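Local coordinates for protein endo-1,4-beta-mannanase (Eisenia fetida, PDB 5Y6T) that probably hydrolyses internal beta-1,4-mannosidic linkages of mannans, as an endo-acting mannanase of glycoside hydrolase family 5, at residues V111-P124 and V157-I171. Residues are numbered along the deposited sequence; the frame is centred on the assembly and turned at random.
Sequences VLVFIVLWNGATTP and VALGGWEVMNEPEGI
N119 and N166 lie side by side at the C-terminal ends of two parallel strands, their amide planes turned 38° apart. N166 ND2 gives its N-H almost straight to N119 OD1, at 2.9 Å. On the opposite face of the N119 amide the backbone N of A121 reaches the same oxygen, closing an Asx turn. CG anti to the backbone N (chi1 -166°) carries the N119 amide out toward N166, and its turn about chi2 brings OD1 between the two donors. A leucine in place of this asparagine would probably leave N166 ND2 without this acceptor and the turn into A121 without its side-chain tie. N166 OD1 accepts from R67, which also forms a salt bridge with E163.

Backbone bonds such as L117 N to E163 O (2.9 Å) join strands 112-119 and 159-163. V113 O receives G160 N and, weakly, G161 N, where a beta bulge shifts the register. Here glycine suits the tight space: G160 CA lies over one face of the F114 ring, 4.1 Å from its centroid, where a side chain would strike CZ. On the other face of the sheet, I115 CG1 is anti to the carbonyl carbon (chi1 -51°), and an extended end carries CD1 over the six-membered ring of W162, 4.0 Å from its centroid. The branch of isoleucine serves twice: CD1 shares that face with L159 CD1, while CG2 touches the rim at CZ3 (3.6 Å). Such parallel strands, linked through helices, build the (beta/alpha)8 barrel of family 5, and N166-E167 fits the Asn-Glu pair carrying the acid/base at a strand end. E167 OE2 pairs with H266, and a Tris molecule, probably from the crystallisation liquor, bonds to both N166 ND2 and E167 OE2, consistent with a substrate pocket.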
ATOM      1  N   VAL A 111      -0.618  13.513 -10.242  1.00 21.14           N
ATOM      2  CA  VAL A 111      -1.069  12.470  -9.308  1.00 23.36           C
ATOM      3  C   VAL A 111       0.070  11.472  -9.058  1.00 22.95           C
ATOM      4  O   VAL A 111       0.706  10.987  -9.995  1.00 20.04           O
ATOM      5  CB  VAL A 111      -2.251  11.726  -9.922  1.00 20.85           C
ATOM      6  CG1 VAL A 111      -2.649  10.494  -9.156  1.00 19.34           C
ATOM      7  CG2 VAL A 111      -3.423  12.670 -10.092  1.00 21.42           C
ATOM      8  N   LEU A 112       0.345  11.246  -7.768  1.00 21.98           N
ATOM      9  CA  LEU A 112       1.315  10.285  -7.297  1.00 21.14           C
ATOM     10  C   LEU A 112       0.688   8.894  -7.169  1.00 20.97           C
ATOM     11  O   LEU A 112      -0.373   8.713  -6.565  1.00 23.02           O
ATOM     12  CB  LEU A 112       1.850  10.736  -5.945  1.00 20.11           C
ATOM     13  CG  LEU A 112       2.880  11.899  -6.083  1.00 22.95           C
ATOM     14  CD1 LEU A 112       3.123  12.628  -4.761  1.00 24.72           C
ATOM     15  CD2 LEU A 112       4.187  11.416  -6.689  1.00 24.92           C
ATOM     16  N   VAL A 113       1.386   7.901  -7.678  1.00 20.37           N
ATOM     17  CA  VAL A 113       0.910   6.518  -7.763  1.00 20.50           C
ATOM     18  C   VAL A 113       1.661   5.632  -6.779  1.00 20.38           C
ATOM     19  O   VAL A 113       2.891   5.639  -6.745  1.00 20.71           O
ATOM     20  CB  VAL A 113       1.130   5.991  -9.182  1.00 20.24           C
ATOM     21  CG1 VAL A 113       0.758   4.529  -9.329  1.00 22.35           C
ATOM     22  CG2 VAL A 113       0.217   6.788 -10.165  1.00 20.26           C
ATOM     23  N   PHE A 114       0.905   4.847  -6.023  1.00 19.75           N
ATOM     24  CA  PHE A 114       1.440   3.856  -5.106  1.00 19.65           C
ATOM     25  C   PHE A 114       1.029   2.490  -5.586  1.00 19.88           C
ATOM     26  O   PHE A 114      -0.164   2.213  -5.726  1.00 20.93           O
ATOM     27  CB  PHE A 114       1.010   4.164  -3.671  1.00 20.09           C
ATOM     28  CG  PHE A 114       1.561   5.495  -3.170  1.00 20.31           C
ATOM     29  CD1 PHE A 114       0.999   6.717  -3.573  1.00 22.43           C
ATOM     30  CD2 PHE A 114       2.707   5.540  -2.414  1.00 22.57           C
ATOM     31  CE1 PHE A 114       1.536   7.959  -3.157  1.00 21.29           C
ATOM     32  CE2 PHE A 114       3.232   6.763  -2.003  1.00 23.21           C
ATOM     33  CZ  PHE A 114       2.678   7.964  -2.423  1.00 21.18           C
ATOM     34  N   ILE A 115       2.011   1.652  -5.800  1.00 20.80           N
ATOM     35  CA  ILE A 115       1.851   0.343  -6.504  1.00 19.00           C
ATOM     36  C   ILE A 115       2.024  -0.806  -5.539  1.00 20.62           C
ATOM     37  O   ILE A 115       3.081  -0.953  -4.953  1.00 19.66           O
ATOM     38  CB  ILE A 115       2.840   0.176  -7.679  1.00 18.09           C
ATOM     39  CG1 ILE A 115       2.801   1.397  -8.625  1.00 20.73           C
ATOM     40  CG2 ILE A 115       2.550  -1.095  -8.456  1.00 19.51           C
ATOM     41  CD1 ILE A 115       3.907   1.427  -9.660  1.00 21.43           C
ATOM     42  N   VAL A 116       0.965  -1.605  -5.419  1.00 19.86           N
ATOM     43  CA  VAL A 116       0.912  -2.739  -4.531  1.00 19.97           C
ATOM     44  C   VAL A 116       1.140  -4.042  -5.278  1.00 19.73           C
ATOM     45  O   VAL A 116       0.326  -4.422  -6.092  1.00 19.71           O
ATOM     46  CB  VAL A 116      -0.424  -2.795  -3.747  1.00 20.42           C
ATOM     47  CG1 VAL A 116      -0.320  -3.881  -2.728  1.00 21.76           C
ATOM     48  CG2 VAL A 116      -0.742  -1.470  -3.041  1.00 21.13           C
ATOM     49  N   LEU A 117       2.180  -4.783  -4.920  1.00 19.53           N
ATOM     50  CA  LEU A 117       2.492  -6.032  -5.633  1.00 19.08           C
ATOM     51  C   LEU A 117       1.540  -7.192  -5.350  1.00 19.51           C
ATOM     52  O   LEU A 117       0.913  -7.710  -6.287  1.00 21.72           O
ATOM     53  CB  LEU A 117       3.907  -6.452  -5.323  1.00 19.70           C
ATOM     54  CG  LEU A 117       5.048  -5.503  -5.686  1.00 21.46           C
ATOM     55  CD1 LEU A 117       6.436  -6.035  -5.268  1.00 21.61           C
ATOM     56  CD2 LEU A 117       5.120  -5.276  -7.186  1.00 22.81           C
ATOM     57  N   TRP A 118       1.397  -7.522  -4.072  1.00 19.37           N
ATOM     58  CA  TRP A 118       0.736  -8.715  -3.679  1.00 18.14           C
ATOM     59  C   TRP A 118      -0.447  -8.419  -2.772  1.00 20.82           C
ATOM     60  O   TRP A 118      -0.456  -7.397  -2.093  1.00 19.99           O
ATOM     61  CB  TRP A 118       1.676  -9.661  -2.955  1.00 18.27           C
ATOM     62  CG  TRP A 118       2.877 -10.034  -3.739  1.00 17.92           C
ATOM     63  CD1 TRP A 118       4.133  -9.577  -3.523  1.00 18.79           C
ATOM     64  CD2 TRP A 118       2.983 -11.015  -4.758  1.00 18.32           C
ATOM     65  NE1 TRP A 118       5.011 -10.183  -4.356  1.00 20.97           N
ATOM     66  CE2 TRP A 118       4.332 -11.105  -5.103  1.00 19.69           C
ATOM     67  CE3 TRP A 118       2.074 -11.888  -5.389  1.00 18.92           C
ATOM     68  CZ2 TRP A 118       4.787 -11.938  -6.128  1.00 19.10           C
ATOM     69  CZ3 TRP A 118       2.521 -12.720  -6.338  1.00 19.36           C
ATOM     70  CH2 TRP A 118       3.881 -12.734  -6.724  1.00 20.86           C
ATOM     71  N   ASN A 119      -1.410  -9.357  -2.740  1.00 19.48           N
ATOM     72  CA  ASN A 119      -2.535  -9.288  -1.783  1.00 19.87           C
ATOM     73  C   ASN A 119      -2.522 -10.347  -0.730  1.00 19.46           C
ATOM     74  O   ASN A 119      -2.332 -11.533  -1.003  1.00 20.21           O
ATOM     75  CB  ASN A 119      -3.875  -9.341  -2.567  1.00 19.26           C
ATOM     76  CG  ASN A 119      -5.077  -8.936  -1.712  1.00 20.33           C
ATOM     77  OD1 ASN A 119      -4.935  -8.300  -0.692  1.00 19.47           O
ATOM     78  ND2 ASN A 119      -6.268  -9.361  -2.133  1.00 20.08           N
ATOM     79  N   GLY A 120      -2.584  -9.873   0.499  1.00 19.91           N
ATOM     80  CA  GLY A 120      -2.697 -10.630   1.699  1.00 17.20           C
ATOM     81  C   GLY A 120      -4.101 -10.807   2.265  1.00 17.60           C
ATOM     82  O   GLY A 120      -4.270 -11.460   3.277  1.00 18.80           O
ATOM     83  N   ALA A 121      -5.081 -10.166   1.642  1.00 18.44           N
ATOM     84  CA  ALA A 121      -6.467 -10.162   2.099  1.00 18.91           C
ATOM     85  C   ALA A 121      -7.300 -11.291   1.466  1.00 22.36           C
ATOM     86  O   ALA A 121      -8.490 -11.476   1.804  1.00 19.98           O
ATOM     87  CB  ALA A 121      -7.070  -8.774   1.872  1.00 19.12           C
ATOM     88  N   THR A 122      -6.684 -12.034   0.537  1.00 21.85           N
ATOM     89  CA  THR A 122      -7.313 -13.233  -0.004  1.00 20.91           C
ATOM     90  C   THR A 122      -6.315 -14.366   0.038  1.00 20.70           C
ATOM     91  O   THR A 122      -5.119 -14.169   0.173  1.00 20.29           O
ATOM     92  CB  THR A 122      -7.752 -13.043  -1.454  1.00 24.23           C
ATOM     93  OG1 THR A 122      -6.626 -12.647  -2.272  1.00 24.16           O
ATOM     94  CG2 THR A 122      -8.927 -11.974  -1.532  1.00 25.48           C
ATOM     95  N   THR A 123      -6.795 -15.573  -0.101  1.00 20.41           N
ATOM     96  CA  THR A 123      -5.951 -16.702   0.004  1.00 20.45           C
ATOM     97  C   THR A 123      -5.036 -16.743  -1.257  1.00 21.05           C
ATOM     98  O   THR A 123      -5.524 -16.695  -2.402  1.00 19.88           O
ATOM     99  CB  THR A 123      -6.789 -17.977   0.049  1.00 20.07           C
ATOM    100  OG1 THR A 123      -7.674 -17.909   1.172  1.00 19.97           O
ATOM    101  CG2 THR A 123      -5.893 -19.199   0.227  1.00 20.42           C
ATOM    102  N   PRO A 124      -3.743 -16.932  -1.046  1.00 20.10           N
ATOM    103  CA  PRO A 124      -2.868 -17.006  -2.203  1.00 19.00           C
ATOM    104  C   PRO A 124      -3.051 -18.214  -3.103  1.00 19.83           C
ATOM    105  O   PRO A 124      -3.363 -19.310  -2.590  1.00 18.76           O
ATOM    106  CB  PRO A 124      -1.447 -17.127  -1.568  1.00 21.19           C
ATOM    107  CG  PRO A 124      -1.587 -16.578  -0.229  1.00 22.44           C
ATOM    108  CD  PRO A 124      -2.989 -16.853   0.227  1.00 20.27           C
ATOM    109  N   VAL A 157       8.458  10.297 -12.432  1.00 21.83           N
ATOM    110  CA  VAL A 157       8.248  11.266 -11.360  1.00 22.27           C
ATOM    111  C   VAL A 157       6.953  11.054 -10.579  1.00 23.53           C
ATOM    112  O   VAL A 157       6.874  11.342  -9.391  1.00 23.09           O
ATOM    113  CB  VAL A 157       8.324  12.690 -11.924  1.00 23.07           C
ATOM    114  CG1 VAL A 157       8.095  13.693 -10.823  1.00 23.66           C
ATOM    115  CG2 VAL A 157       9.760  12.876 -12.436  1.00 27.63           C
ATOM    116  N   ALA A 158       5.947  10.523 -11.246  1.00 21.09           N
ATOM    117  CA  ALA A 158       4.656  10.237 -10.587  1.00 22.09           C
ATOM    118  C   ALA A 158       4.658   8.947  -9.790  1.00 21.66           C
ATOM    119  O   ALA A 158       3.574   8.572  -9.265  1.00 21.57           O
ATOM    120  CB  ALA A 158       3.532  10.180 -11.599  1.00 21.55           C
ATOM    121  N   LEU A 159       5.778   8.215  -9.741  1.00 21.63           N
ATOM    122  CA  LEU A 159       5.817   6.979  -8.935  0.70 22.62           C
ATOM    123  C   LEU A 159       6.043   7.414  -7.496  1.00 21.88           C
ATOM    124  O   LEU A 159       7.158   7.776  -7.120  1.00 21.99           O
ATOM    125  CB  LEU A 159       6.909   6.066  -9.396  0.70 24.15           C
ATOM    126  CG  LEU A 159       7.179   4.696  -8.775  0.70 29.71           C
ATOM    127  CD1 LEU A 159       5.951   4.117  -8.105  0.70 29.95           C
ATOM    128  CD2 LEU A 159       7.786   3.731  -9.800  0.70 29.58           C
ATOM    129  N   GLY A 160       5.013   7.388  -6.701  1.00 19.84           N
ATOM    130  CA  GLY A 160       5.154   7.796  -5.314  1.00 19.38           C
ATOM    131  C   GLY A 160       5.834   6.767  -4.453  1.00 21.00           C
ATOM    132  O   GLY A 160       6.675   7.136  -3.593  1.00 22.05           O
ATOM    133  N   GLY A 161       5.463   5.506  -4.654  1.00 18.40           N
ATOM    134  CA  GLY A 161       6.058   4.430  -3.943  1.00 20.94           C
ATOM    135  C   GLY A 161       5.530   3.053  -4.277  1.00 21.01           C
ATOM    136  O   GLY A 161       4.545   2.919  -5.005  1.00 20.10           O
ATOM    137  N   TRP A 162       6.244   2.068  -3.814  1.00 20.12           N
ATOM    138  CA  TRP A 162       5.874   0.652  -3.947  1.00 21.12           C
ATOM    139  C   TRP A 162       5.401   0.144  -2.587  1.00 21.48           C
ATOM    140  O   TRP A 162       5.809   0.643  -1.542  1.00 22.97           O
ATOM    141  CB  TRP A 162       7.071  -0.181  -4.372  1.00 21.35           C
ATOM    142  CG  TRP A 162       7.601   0.090  -5.750  1.00 21.01           C
ATOM    143  CD1 TRP A 162       8.559   1.006  -6.069  1.00 22.56           C
ATOM    144  CD2 TRP A 162       7.141  -0.460  -6.981  1.00 20.41           C
ATOM    145  NE1 TRP A 162       8.785   1.044  -7.393  1.00 19.02           N
ATOM    146  CE2 TRP A 162       7.952   0.116  -8.009  1.00 19.83           C
ATOM    147  CE3 TRP A 162       6.199  -1.453  -7.320  1.00 20.32           C
ATOM    148  CZ2 TRP A 162       7.735  -0.149  -9.376  1.00 20.20           C
ATOM    149  CZ3 TRP A 162       6.038  -1.761  -8.655  1.00 20.40           C
ATOM    150  CH2 TRP A 162       6.840  -1.155  -9.665  1.00 20.41           C
ATOM    151  N   GLU A 163       4.637  -0.951  -2.614  1.00 19.97           N
ATOM    152  CA  GLU A 163       4.117  -1.618  -1.451  1.00 18.22           C
ATOM    153  C   GLU A 163       4.136  -3.099  -1.710  1.00 17.61           C
ATOM    154  O   GLU A 163       3.600  -3.570  -2.695  1.00 20.32           O
ATOM    155  CB  GLU A 163       2.671  -1.180  -1.120  1.00 18.31           C
ATOM    156  CG  GLU A 163       2.064  -1.832   0.069  1.00 19.82           C
ATOM    157  CD  GLU A 163       0.704  -1.295   0.447  1.00 23.48           C
ATOM    158  OE1 GLU A 163       0.353  -0.162   0.024  1.00 21.76           O
ATOM    159  OE2 GLU A 163      -0.013  -1.992   1.156  1.00 22.95           O
ATOM    160  N   VAL A 164       4.848  -3.856  -0.870  1.00 18.20           N
ATOM    161  CA  VAL A 164       4.963  -5.256  -1.172  1.00 19.67           C
ATOM    162  C   VAL A 164       3.660  -6.008  -1.108  1.00 20.03           C
ATOM    163  O   VAL A 164       3.454  -6.873  -1.939  1.00 18.85           O
ATOM    164  CB  VAL A 164       6.111  -5.958  -0.350  1.00 21.02           C
ATOM    165  CG1 VAL A 164       6.092  -7.478  -0.529  1.00 22.40           C
ATOM    166  CG2 VAL A 164       7.454  -5.367  -0.785  1.00 22.54           C
ATOM    167  N   MET A 165       2.927  -5.811  -0.022  1.00 18.44           N
ATOM    168  CA  MET A 165       1.748  -6.613   0.251  1.00 19.77           C
ATOM    169  C   MET A 165       0.642  -5.878   0.949  1.00 20.90           C
ATOM    170  O   MET A 165       0.855  -5.285   2.004  1.00 20.72           O
ATOM    171  CB  MET A 165       2.121  -7.851   1.032  1.00 20.37           C
ATOM    172  CG  MET A 165       0.934  -8.783   1.202  1.00 20.56           C
ATOM    173  SD  MET A 165       1.268 -10.191   2.280  1.00 23.14           S
ATOM    174  CE  MET A 165       2.483 -11.144   1.342  1.00 21.54           C
ATOM    175  N   ASN A 166      -0.553  -5.887   0.365  1.00 18.86           N
ATOM    176  CA  ASN A 166      -1.720  -5.411   1.077  1.00 17.03           C
ATOM    177  C   ASN A 166      -2.128  -6.324   2.220  1.00 18.46           C
ATOM    178  O   ASN A 166      -2.343  -7.490   1.974  1.00 18.90           O
ATOM    179  CB  ASN A 166      -2.880  -5.325   0.116  1.00 17.90           C
ATOM    180  CG  ASN A 166      -4.152  -4.921   0.821  1.00 19.25           C
ATOM    181  OD1 ASN A 166      -4.250  -3.796   1.316  1.00 17.85           O
ATOM    182  ND2 ASN A 166      -5.142  -5.840   0.853  1.00 20.89           N
ATOM    183  N   GLU A 167      -2.280  -5.781   3.430  1.00 17.85           N
ATOM    184  CA  GLU A 167      -2.842  -6.547   4.577  1.00 19.60           C
ATOM    185  C   GLU A 167      -2.248  -7.959   4.726  1.00 18.83           C
ATOM    186  O   GLU A 167      -2.947  -8.946   4.657  1.00 19.32           O
ATOM    187  CB  GLU A 167      -4.359  -6.598   4.441  1.00 19.59           C
ATOM    188  CG  GLU A 167      -4.960  -5.192   4.483  1.00 21.07           C
ATOM    189  CD  GLU A 167      -6.479  -5.136   4.522  1.00 19.55           C
ATOM    190  OE1 GLU A 167      -7.132  -6.233   4.375  1.00 20.46           O
ATOM    191  OE2 GLU A 167      -6.998  -4.021   4.736  1.00 20.96           O
ATOM    192  N   PRO A 168      -0.964  -8.074   5.071  1.00 19.22           N
ATOM    193  CA  PRO A 168      -0.386  -9.380   5.349  1.00 19.01           C
ATOM    194  C   PRO A 168      -1.112 -10.117   6.420  1.00 19.28           C
ATOM    195  O   PRO A 168      -1.056 -11.344   6.470  1.00 19.80           O
ATOM    196  CB  PRO A 168       1.031  -9.052   5.803  1.00 19.72           C
ATOM    197  CG  PRO A 168       1.330  -7.689   5.244  1.00 20.42           C
ATOM    198  CD  PRO A 168       0.019  -6.976   5.253  1.00 19.72           C
ATOM    199  N   GLU A 169      -1.769  -9.387   7.313  1.00 19.44           N
ATOM    200  CA  GLU A 169      -2.440 -10.030   8.435  1.00 18.25           C
ATOM    201  C   GLU A 169      -3.615 -10.852   8.018  1.00 20.05           C
ATOM    202  O   GLU A 169      -4.091 -11.705   8.784  1.00 19.56           O
ATOM    203  CB  GLU A 169      -2.844  -8.990   9.467  1.00 19.46           C
ATOM    204  CG  GLU A 169      -1.704  -8.110   9.884  1.00 18.64           C
ATOM    205  CD  GLU A 169      -1.420  -6.933   8.954  1.00 20.37           C
ATOM    206  OE1 GLU A 169      -2.321  -6.591   8.130  1.00 19.88           O
ATOM    207  OE2 GLU A 169      -0.334  -6.366   9.100  1.00 20.33           O
ATOM    208  N   GLY A 170      -4.116 -10.628   6.802  1.00 19.49           N
ATOM    209  CA  GLY A 170      -5.119 -11.568   6.253  1.00 21.68           C
ATOM    210  C   GLY A 170      -4.662 -12.985   6.111  1.00 21.71           C
ATOM    211  O   GLY A 170      -5.502 -13.896   6.213  1.00 21.58           O
ATOM    212  N   ILE A 171      -3.348 -13.223   5.968  1.00 20.10           N
ATOM    213  CA  ILE A 171      -2.872 -14.554   5.704  1.00 20.18           C
ATOM    214  C   ILE A 171      -1.977 -15.057   6.824  1.00 21.35           C
ATOM    215  O   ILE A 171      -1.241 -16.026   6.630  1.00 20.53           O
ATOM    216  CB  ILE A 171      -2.195 -14.652   4.330  1.00 19.69           C
ATOM    217  CG1 ILE A 171      -1.083 -13.610   4.107  1.00 21.25           C
ATOM    218  CG2 ILE A 171      -3.294 -14.600   3.268  1.00 20.07           C
ATOM    219  CD1 ILE A 171      -0.396 -13.749   2.743  1.00 20.90           C
TER